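Dinitrogenase iron-molybdenum cofactor biosynthesis domain-containing protein (PDB 2YX6) binds ADP and belongs to the dinitrogenase iron-molybdenum cofactor biosynthesis family, its exact role being unknown. Local coordinates at residues Y26-V30 with F58-A64; I32-V37 with I99-I103; T69-G73 with D110-K114. One frame throughout, in Å; residues are numbered along the deposited sequence.

Contact 1: residues Y26-V30 with F58-A64; sequences YFVFV and FIKDHGA
Phe29 lies against the C-terminal end of helix 54-61 and the loop after it, and touches four residues. Its closest neighbour is His62, whose CB sits over one face of the phenyl ring, 3.4 Å from Phe29 CE1. The imidazole continues over Phe29 as an offset stack. The Phe29 and His62 ring centroids are 4.9 Å apart and their planes 16°. Ala64 CB and Phe58 CE2 come in at the edge of the Phe29 ring, near its plane. Ile59 adds the tip of its long branch. Ile59 CD1 is 3.5 Å from Phe29 CZ and equally 3.5 Å from Phe27 CD1, and so wedges between the two phenylalanines of the strand. The CB of Ile59 does not aim at the strand. CG1 is anti to the carbonyl carbon (chi1 -62°), and this branch carries the methyl across. Phe58 CE2 also reaches Phe27, more loosely, at 4.3 Å from Phe27 CD2.

The imidazole is held at its edge. His62 ND1 donates to Phe58 O over 3.0 Å, nearly in the plane of its own ring. This bond should limit rotation of the ring and keep it stacked on Phe29. His62 N reaches the same oxygen from the opposite face of the carbonyl plane, so two donors grip Phe58 O where the helix ends. His62 O in turn accepts from Arg2.

Phe27 and Phe29 both point to the helix 54-61 side of the sheet, while Val28 between them packs on Ile95 of helix 95-103 on the other side. Ala4 of strand 2-7, next to strand 26-33, touches Phe29, Ile59 and Ala64. Phe21 meets the Phe27 ring steeply, and Val43 of strand 36-44 borders Phe29.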
loop_
_atom_site.group_PDB
_atom_site.type_symbol
_atom_site.label_atom_id
_atom_site.label_comp_id
_atom_site.label_asym_id
_atom_site.label_seq_id
_atom_site.Cartn_x
_atom_site.Cartn_y
_atom_site.Cartn_z
ATOM N N TYR A 26 -8.374 14.022 -12.779
ATOM C CA TYR A 26 -7.766 13.001 -13.621
ATOM C C TYR A 26 -6.981 12.019 -12.781
ATOM O O TYR A 26 -6.389 12.376 -11.791
ATOM C CB TYR A 26 -6.811 13.679 -14.592
ATOM C CG TYR A 26 -7.491 14.714 -15.540
ATOM C CD1 TYR A 26 -8.183 14.306 -16.669
ATOM C CD2 TYR A 26 -7.425 16.066 -15.272
ATOM C CE1 TYR A 26 -8.810 15.222 -17.531
ATOM C CE2 TYR A 26 -8.052 17.022 -16.121
ATOM C CZ TYR A 26 -8.742 16.583 -17.251
ATOM O OH TYR A 26 -9.318 17.512 -18.109
ATOM N N PHE A 27 -6.959 10.767 -13.199
ATOM C CA PHE A 27 -6.211 9.733 -12.519
ATOM C C PHE A 27 -5.426 9.018 -13.575
ATOM O O PHE A 27 -5.905 8.819 -14.692
ATOM C CB PHE A 27 -7.119 8.745 -11.799
ATOM C CG PHE A 27 -7.413 9.137 -10.369
ATOM C CD1 PHE A 27 -6.664 8.593 -9.315
ATOM C CD2 PHE A 27 -8.352 10.117 -10.082
ATOM C CE1 PHE A 27 -6.904 8.987 -8.004
ATOM C CE2 PHE A 27 -8.582 10.532 -8.748
ATOM C CZ PHE A 27 -7.893 9.960 -7.745
ATOM N N VAL A 28 -4.244 8.578 -13.195
ATOM C CA VAL A 28 -3.399 7.721 -14.041
ATOM C C VAL A 28 -3.243 6.335 -13.412
ATOM O O VAL A 28 -2.905 6.211 -12.260
ATOM C CB VAL A 28 -1.987 8.380 -14.188
ATOM C CG1 VAL A 28 -1.030 7.523 -15.007
ATOM C CG2 VAL A 28 -2.097 9.773 -14.737
ATOM N N PHE A 29 -3.494 5.291 -14.189
ATOM C CA PHE A 29 -3.446 3.891 -13.764
ATOM C C PHE A 29 -2.262 3.298 -14.496
ATOM O O PHE A 29 -2.176 3.367 -15.732
ATOM C CB PHE A 29 -4.758 3.155 -14.134
ATOM C CG PHE A 29 -5.926 3.653 -13.396
ATOM C CD1 PHE A 29 -6.202 3.164 -12.124
ATOM C CD2 PHE A 29 -6.689 4.692 -13.892
ATOM C CE1 PHE A 29 -7.294 3.649 -11.384
ATOM C CE2 PHE A 29 -7.793 5.193 -13.146
ATOM C CZ PHE A 29 -8.094 4.628 -11.904
ATOM N N VAL A 30 -1.339 2.748 -13.739
ATOM C CA VAL A 30 -0.113 2.254 -14.356
ATOM C C VAL A 30 0.050 0.791 -14.033
ATOM O O VAL A 30 0.124 0.415 -12.814
ATOM C CB VAL A 30 1.154 2.967 -13.782
ATOM C CG1 VAL A 30 2.410 2.365 -14.506
ATOM C CG2 VAL A 30 1.063 4.505 -13.997
ATOM N N PHE A 58 -14.321 4.066 -7.247
ATOM C CA PHE A 58 -13.821 4.354 -8.594
ATOM C C PHE A 58 -12.481 3.670 -8.822
ATOM O O PHE A 58 -12.305 2.918 -9.781
ATOM C CB PHE A 58 -13.693 5.869 -8.740
ATOM C CG PHE A 58 -13.093 6.306 -10.026
ATOM C CD1 PHE A 58 -13.796 6.194 -11.185
ATOM C CD2 PHE A 58 -11.774 6.768 -10.076
ATOM C CE1 PHE A 58 -13.231 6.581 -12.404
ATOM C CE2 PHE A 58 -11.208 7.143 -11.263
ATOM C CZ PHE A 58 -11.952 7.051 -12.450
ATOM N N ILE A 59 -11.548 3.879 -7.885
ATOM C CA ILE A 59 -10.204 3.260 -7.976
ATOM C C ILE A 59 -10.260 1.715 -7.969
ATOM O O ILE A 59 -9.736 1.075 -8.873
ATOM C CB ILE A 59 -9.269 3.879 -6.898
ATOM C CG1 ILE A 59 -9.122 5.371 -7.160
ATOM C CG2 ILE A 59 -7.940 3.214 -6.881
ATOM C CD1 ILE A 59 -8.560 5.682 -8.597
ATOM N N LYS A 60 -10.944 1.120 -6.990
ATOM C CA LYS A 60 -11.151 -0.319 -6.915
ATOM C C LYS A 60 -11.766 -0.887 -8.196
ATOM O O LYS A 60 -11.294 -1.869 -8.733
ATOM C CB LYS A 60 -12.022 -0.667 -5.716
ATOM C CG LYS A 60 -11.955 -2.189 -5.347
ATOM C CD LYS A 60 -12.980 -2.564 -4.281
ATOM C CE LYS A 60 -12.962 -4.050 -3.870
ATOM N NZ LYS A 60 -14.232 -4.467 -3.105
ATOM N N ASP A 61 -12.780 -0.198 -8.724
ATOM C CA ASP A 61 -13.435 -0.618 -9.968
ATOM C C ASP A 61 -12.485 -0.616 -11.169
ATOM O O ASP A 61 -12.720 -1.316 -12.130
ATOM C CB ASP A 61 -14.639 0.258 -10.271
ATOM C CG ASP A 61 -15.762 0.109 -9.214
ATOM O OD1 ASP A 61 -15.819 -0.956 -8.544
ATOM O OD2 ASP A 61 -16.559 1.087 -9.049
ATOM N N HIS A 62 -11.430 0.192 -11.099
ATOM C CA HIS A 62 -10.379 0.179 -12.104
ATOM C C HIS A 62 -9.224 -0.776 -11.855
ATOM O O HIS A 62 -8.273 -0.798 -12.612
ATOM C CB HIS A 62 -9.892 1.595 -12.335
ATOM C CG HIS A 62 -10.812 2.384 -13.224
ATOM N ND1 HIS A 62 -11.999 2.922 -12.771
ATOM C CD2 HIS A 62 -10.742 2.681 -14.548
ATOM C CE1 HIS A 62 -12.602 3.555 -13.766
ATOM N NE2 HIS A 62 -11.860 3.421 -14.855
ATOM N N GLY A 63 -9.330 -1.609 -10.849
ATOM C CA GLY A 63 -8.337 -2.675 -10.628
ATOM C C GLY A 63 -7.103 -2.226 -9.873
ATOM O O GLY A 63 -6.161 -2.988 -9.768
ATOM N N ALA A 64 -7.075 -0.975 -9.362
ATOM C CA ALA A 64 -5.816 -0.477 -8.757
ATOM C C ALA A 64 -5.739 -1.042 -7.355
ATOM O O ALA A 64 -6.756 -1.097 -6.648
ATOM C CB ALA A 64 -5.777 0.999 -8.757
#

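Contact 2: residues I32-V37 with I99-I103; sequences IEGEDV and IKAFI
Ile103 projects from the last turn of helix 95-103 into the bend between strands 26-33 and 36-44, and its two branches reach different parts of the hairpin. Ile103 CG2 lies over the turn backbone, 3.5 Å from Glu35 CA, with Gly34 O close by. Ile103 CG1 meets Ile32 CG2 at 4.0 Å, the two side chains crossing at a slant. Ile103 CD1 continues to Val37 CG2, 3.8 Å away, and there the side chains cross at about a right angle. With Ile103 CG1 anti to the carbonyl carbon (chi1 -63°), CG2 is left anti to the backbone N, and the two branches spread to turn and strand.

Ile99, one helical turn earlier, uses a single methyl for both strands. Ile99 CG2 is 3.6 Å from Val37 CG2 and 4.0 Å from Ile32 CD1. The same Ile32 CD1 approaches Phe102 CD2 more distantly, at 4.4 Å. No hydrogen bond spans the contact.

The turn keeps its own shape. Glu33 N bonds to Asp36 O, and Asp36 N to Glu33 O. Phe102 and Ile99 carry the packing inward, to Leu68 and Val30 respectively. The arrangement is a tight beta hairpin closed by a type II' turn, with the last turn of helix 95-103 packed on one side of it. It lies at the edge of the mixed sheet of this alpha/beta domain, where strand 36-44 is outermost within the chain.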
loop_
_atom_site.group_PDB
_atom_site.type_symbol
_atom_site.label_atom_id
_atom_site.label_comp_id
_atom_site.label_asym_id
_atom_site.label_seq_id
_atom_site.Cartn_x
_atom_site.Cartn_y
_atom_site.Cartn_z
ATOM N N ILE A 32 2.312 -2.298 -13.753
ATOM C CA ILE A 32 3.747 -2.535 -13.562
ATOM C C ILE A 32 3.970 -4.057 -13.482
ATOM O O ILE A 32 3.252 -4.787 -12.774
ATOM C CB ILE A 32 4.289 -1.723 -12.360
ATOM C CG1 ILE A 32 4.203 -0.244 -12.731
ATOM C CG2 ILE A 32 5.783 -2.084 -12.054
ATOM C CD1 ILE A 32 4.388 0.777 -11.583
ATOM N N GLU A 33 4.942 -4.532 -14.247
ATOM C CA GLU A 33 5.349 -5.943 -14.202
ATOM C C GLU A 33 6.876 -5.992 -14.072
ATOM O O GLU A 33 7.583 -5.648 -15.017
ATOM C CB GLU A 33 4.875 -6.634 -15.466
ATOM C CG GLU A 33 3.368 -6.632 -15.586
ATOM C CD GLU A 33 2.687 -7.452 -14.481
ATOM O OE1 GLU A 33 3.244 -7.533 -13.332
ATOM O OE2 GLU A 33 1.591 -8.027 -14.771
ATOM N N GLY A 34 7.360 -6.310 -12.861
ATOM C CA GLY A 34 8.791 -6.204 -12.555
ATOM C C GLY A 34 9.285 -4.762 -12.611
ATOM O O GLY A 34 8.782 -3.894 -11.919
ATOM N N GLU A 35 10.291 -4.525 -13.438
ATOM C CA GLU A 35 10.859 -3.198 -13.641
ATOM C C GLU A 35 10.117 -2.524 -14.755
ATOM O O GLU A 35 10.471 -1.419 -15.110
ATOM C CB GLU A 35 12.354 -3.299 -14.015
ATOM C CG GLU A 35 13.227 -4.037 -12.930
ATOM C CD GLU A 35 14.578 -4.567 -13.456
ATOM O OE1 GLU A 35 14.694 -4.846 -14.688
ATOM O OE2 GLU A 35 15.514 -4.748 -12.629
ATOM N N ASP A 36 9.076 -3.174 -15.292
ATOM C CA ASP A 36 8.473 -2.768 -16.571
ATOM C C ASP A 36 7.060 -2.169 -16.408
ATOM O O ASP A 36 6.216 -2.701 -15.707
ATOM C CB ASP A 36 8.543 -3.866 -17.676
ATOM C CG ASP A 36 9.742 -3.642 -18.667
ATOM O OD1 ASP A 36 9.599 -3.399 -19.910
ATOM O OD2 ASP A 36 10.895 -3.709 -18.226
ATOM N N VAL A 37 6.887 -1.031 -17.053
ATOM C CA VAL A 37 5.639 -0.309 -17.117
ATOM C C VAL A 37 4.967 -0.841 -18.374
ATOM O O VAL A 37 5.403 -0.489 -19.480
ATOM C CB VAL A 37 5.925 1.203 -17.292
ATOM C CG1 VAL A 37 4.675 1.960 -17.818
ATOM C CG2 VAL A 37 6.493 1.789 -15.972
ATOM N N ILE A 99 6.914 6.902 -10.875
ATOM C CA ILE A 99 6.752 5.516 -11.269
ATOM C C ILE A 99 8.120 4.841 -11.341
ATOM O O ILE A 99 8.311 3.743 -10.822
ATOM C CB ILE A 99 5.940 5.431 -12.623
ATOM C CG1 ILE A 99 4.466 5.723 -12.355
ATOM C CG2 ILE A 99 5.961 4.063 -13.198
ATOM C CD1 ILE A 99 3.781 6.308 -13.520
ATOM N N LYS A 100 9.103 5.548 -11.890
ATOM C CA LYS A 100 10.486 5.065 -11.926
ATOM C C LYS A 100 11.046 4.934 -10.505
ATOM O O LYS A 100 11.638 3.922 -10.183
ATOM C CB LYS A 100 11.373 6.005 -12.779
ATOM C CG LYS A 100 12.801 5.436 -13.037
ATOM C CD LYS A 100 13.732 6.505 -13.618
ATOM C CE LYS A 100 15.196 6.023 -13.812
ATOM N NZ LYS A 100 15.282 4.750 -14.596
ATOM N N ALA A 101 10.805 5.926 -9.651
ATOM C CA ALA A 101 11.225 5.864 -8.249
ATOM C C ALA A 101 10.555 4.694 -7.556
ATOM O O ALA A 101 11.221 3.896 -6.894
ATOM C CB ALA A 101 10.968 7.182 -7.480
ATOM N N PHE A 102 9.245 4.582 -7.727
ATOM C CA PHE A 102 8.468 3.528 -7.101
ATOM C C PHE A 102 9.016 2.094 -7.424
ATOM O O PHE A 102 9.305 1.271 -6.535
ATOM C CB PHE A 102 6.985 3.715 -7.506
ATOM C CG PHE A 102 6.061 2.746 -6.820
ATOM C CD1 PHE A 102 5.669 2.964 -5.493
ATOM C CD2 PHE A 102 5.640 1.573 -7.483
ATOM C CE1 PHE A 102 4.833 2.014 -4.831
ATOM C CE2 PHE A 102 4.833 0.650 -6.842
ATOM C CZ PHE A 102 4.433 0.868 -5.516
ATOM N N ILE A 103 9.178 1.809 -8.700
ATOM C CA ILE A 103 9.767 0.534 -9.178
ATOM C C ILE A 103 11.153 0.212 -8.561
ATOM O O ILE A 103 11.431 -0.948 -8.242
ATOM C CB ILE A 103 9.910 0.590 -10.702
ATOM C CG1 ILE A 103 8.531 0.714 -11.308
ATOM C CG2 ILE A 103 10.645 -0.665 -11.245
ATOM C CD1 ILE A 103 8.533 1.077 -12.836
#

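Contact 3: residues T69-G73 with D110-K114; sequences TYGIG and DYDWK
Trp113 lies with one face of its indole under a backbone carbonyl, Tyr70 O, which stands 3.7 Å above the Trp113 ring plane toward the rim. The same tryptophan also offers its CB to the Tyr70 ring. Trp113 CB is 3.9 Å from the Tyr70 ring centroid and 24° off the normal, a CH-pi contact. Tyrosine and indole form an edge-to-face pair, with the edge of Trp113 toward the Tyr70 face and the planes at 62°. The two side chains slide past each other in opposite directions. Trp113 CG stands between the backbone N and the carbonyl carbon (chi1 72°), and this turns the indole along the backbone of Gly71 and Ile72. Trp113 CE3 comes 3.5 Å from Gly71 CA, and Trp113 CH2 is 3.4 Å from Ile72 O.

Segment 69-73 is the loop between strand 66-68 and helix 74-82, with Gly73 as N-cap. This strand-turn-helix lies near the ADP site seen for this protein, which includes Lys114 next to Trp113 and Val87, on which Ile72 packs.

Tyr70 OH donates to Asp110 OD2 at 2.7 Å. This oxygen lies near the edge of the ring, but the hydroxyl meets it from above the carboxylate plane. Asp110 OD1 accepts from Asp112 N over 3.0 Å, forming an Asx turn. Both carboxylate oxygens are therefore bonded, and the second bond helps position the first. Trp113 N bonds to Asp110 O, closing a type I turn. Lys19 makes a cation-pi contact with Tyr70.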
loop_
_atom_site.group_PDB
_atom_site.type_symbol
_atom_site.label_atom_id
_atom_site.label_comp_id
_atom_site.label_asym_id
_atom_site.label_seq_id
_atom_site.Cartn_x
_atom_site.Cartn_y
_atom_site.Cartn_z
ATOM N N THR A 69 -0.331 9.062 -3.466
ATOM C CA THR A 69 -0.840 10.428 -3.401
ATOM C C THR A 69 0.099 11.348 -2.638
ATOM O O THR A 69 1.018 10.889 -1.963
ATOM C CB THR A 69 -2.176 10.495 -2.628
ATOM O OG1 THR A 69 -1.892 10.167 -1.280
ATOM C CG2 THR A 69 -3.231 9.559 -3.158
ATOM N N TYR A 70 -0.149 12.656 -2.779
ATOM C CA TYR A 70 0.479 13.670 -1.953
ATOM C C TYR A 70 -0.350 13.741 -0.661
ATOM O O TYR A 70 -0.091 13.026 0.304
ATOM C CB TYR A 70 0.526 15.017 -2.692
ATOM C CG TYR A 70 1.290 16.065 -1.873
ATOM C CD1 TYR A 70 0.640 17.155 -1.314
ATOM C CD2 TYR A 70 2.653 15.918 -1.628
ATOM C CE1 TYR A 70 1.338 18.091 -0.501
ATOM C CE2 TYR A 70 3.368 16.847 -0.860
ATOM C CZ TYR A 70 2.694 17.966 -0.305
ATOM O OH TYR A 70 3.413 18.910 0.480
ATOM N N GLY A 71 -1.410 14.532 -0.704
ATOM C CA GLY A 71 -2.328 14.666 0.417
ATOM C C GLY A 71 -3.641 13.912 0.182
ATOM O O GLY A 71 -4.153 13.819 -0.930
ATOM N N ILE A 72 -4.189 13.365 1.256
ATOM C CA ILE A 72 -5.434 12.639 1.178
ATOM C C ILE A 72 -5.905 12.556 2.595
ATOM O O ILE A 72 -5.080 12.587 3.520
ATOM C CB ILE A 72 -5.196 11.240 0.535
ATOM C CG1 ILE A 72 -6.469 10.372 0.665
ATOM C CG2 ILE A 72 -3.931 10.628 1.142
ATOM C CD1 ILE A 72 -6.371 9.009 0.061
ATOM N N GLY A 73 -7.214 12.548 2.803
ATOM C CA GLY A 73 -7.754 12.544 4.158
ATOM C C GLY A 73 -7.676 11.199 4.825
ATOM O O GLY A 73 -7.649 10.167 4.174
ATOM N N ASP A 110 7.447 13.636 0.819
ATOM C CA ASP A 110 7.365 14.872 1.571
ATOM C C ASP A 110 6.782 14.564 2.934
ATOM O O ASP A 110 5.515 14.539 3.115
ATOM C CB ASP A 110 6.458 15.860 0.842
ATOM C CG ASP A 110 6.470 17.232 1.478
ATOM O OD1 ASP A 110 6.993 17.369 2.616
ATOM O OD2 ASP A 110 5.969 18.177 0.825
ATOM N N TYR A 111 7.689 14.376 3.906
ATOM C CA TYR A 111 7.311 14.000 5.259
ATOM C C TYR A 111 6.351 14.994 5.853
ATOM O O TYR A 111 5.580 14.636 6.749
ATOM C CB TYR A 111 8.544 13.849 6.183
ATOM C CG TYR A 111 9.524 12.817 5.690
ATOM C CD1 TYR A 111 9.359 11.480 6.008
ATOM C CD2 TYR A 111 10.595 13.168 4.889
ATOM C CE1 TYR A 111 10.250 10.497 5.559
ATOM C CE2 TYR A 111 11.511 12.185 4.416
ATOM C CZ TYR A 111 11.321 10.853 4.760
ATOM O OH TYR A 111 12.175 9.869 4.298
ATOM N N ASP A 112 6.413 16.243 5.368
ATOM C CA ASP A 112 5.672 17.337 5.989
ATOM C C ASP A 112 4.433 17.722 5.200
ATOM O O ASP A 112 3.926 18.845 5.351
ATOM C CB ASP A 112 6.560 18.582 6.134
ATOM C CG ASP A 112 7.611 18.463 7.245
ATOM O OD1 ASP A 112 8.659 19.126 7.063
ATOM O OD2 ASP A 112 7.415 17.759 8.268
ATOM N N TRP A 113 3.940 16.802 4.371
ATOM C CA TRP A 113 2.735 17.060 3.556
ATOM C C TRP A 113 1.469 17.462 4.325
ATOM O O TRP A 113 0.477 17.824 3.703
ATOM C CB TRP A 113 2.411 15.877 2.626
ATOM C CG TRP A 113 1.878 14.656 3.317
ATOM C CD1 TRP A 113 2.598 13.571 3.733
ATOM C CD2 TRP A 113 0.501 14.371 3.653
ATOM N NE1 TRP A 113 1.767 12.643 4.319
ATOM C CE2 TRP A 113 0.473 13.104 4.264
ATOM C CE3 TRP A 113 -0.711 15.080 3.509
ATOM C CZ2 TRP A 113 -0.716 12.523 4.733
ATOM C CZ3 TRP A 113 -1.918 14.486 3.964
ATOM C CH2 TRP A 113 -1.896 13.236 4.571
ATOM N N LYS A 114 1.455 17.337 5.643
ATOM C CA LYS A 114 0.268 17.714 6.435
ATOM C C LYS A 114 0.334 19.182 6.851
ATOM O O LYS A 114 -0.708 19.842 6.932
ATOM C CB LYS A 114 0.181 16.861 7.677
ATOM C CG LYS A 114 -1.077 16.074 7.872
ATOM C CD LYS A 114 -0.708 14.792 8.614
ATOM C CE LYS A 114 -1.734 14.424 9.665
ATOM N NZ LYS A 114 -2.757 13.564 9.014
#

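Contacts 1 and 2 share strand 26-33 and reach one mixed sheet, with centres about 16 Å apart. They touch through Val30, whose CG2 is 3.3 Å from Ile99 CD1. Contact 1 joins the sheet to helix 54-61, and contact 2 joins its hairpin to helix 95-103, so the strand is packed from both faces. Their segments alternate along the chain. Contact 3 begins after contact 1 has closed, alternates with contact 2, and touches neither. Its centre is about 19 Å from that of contact 1 and about 22 Å from that of contact 2. Contact 1 is buried, contact 2 lies at the partly buried edge of the sheet, and contact 3 ties the C-terminal tail to a loop near the ADP site.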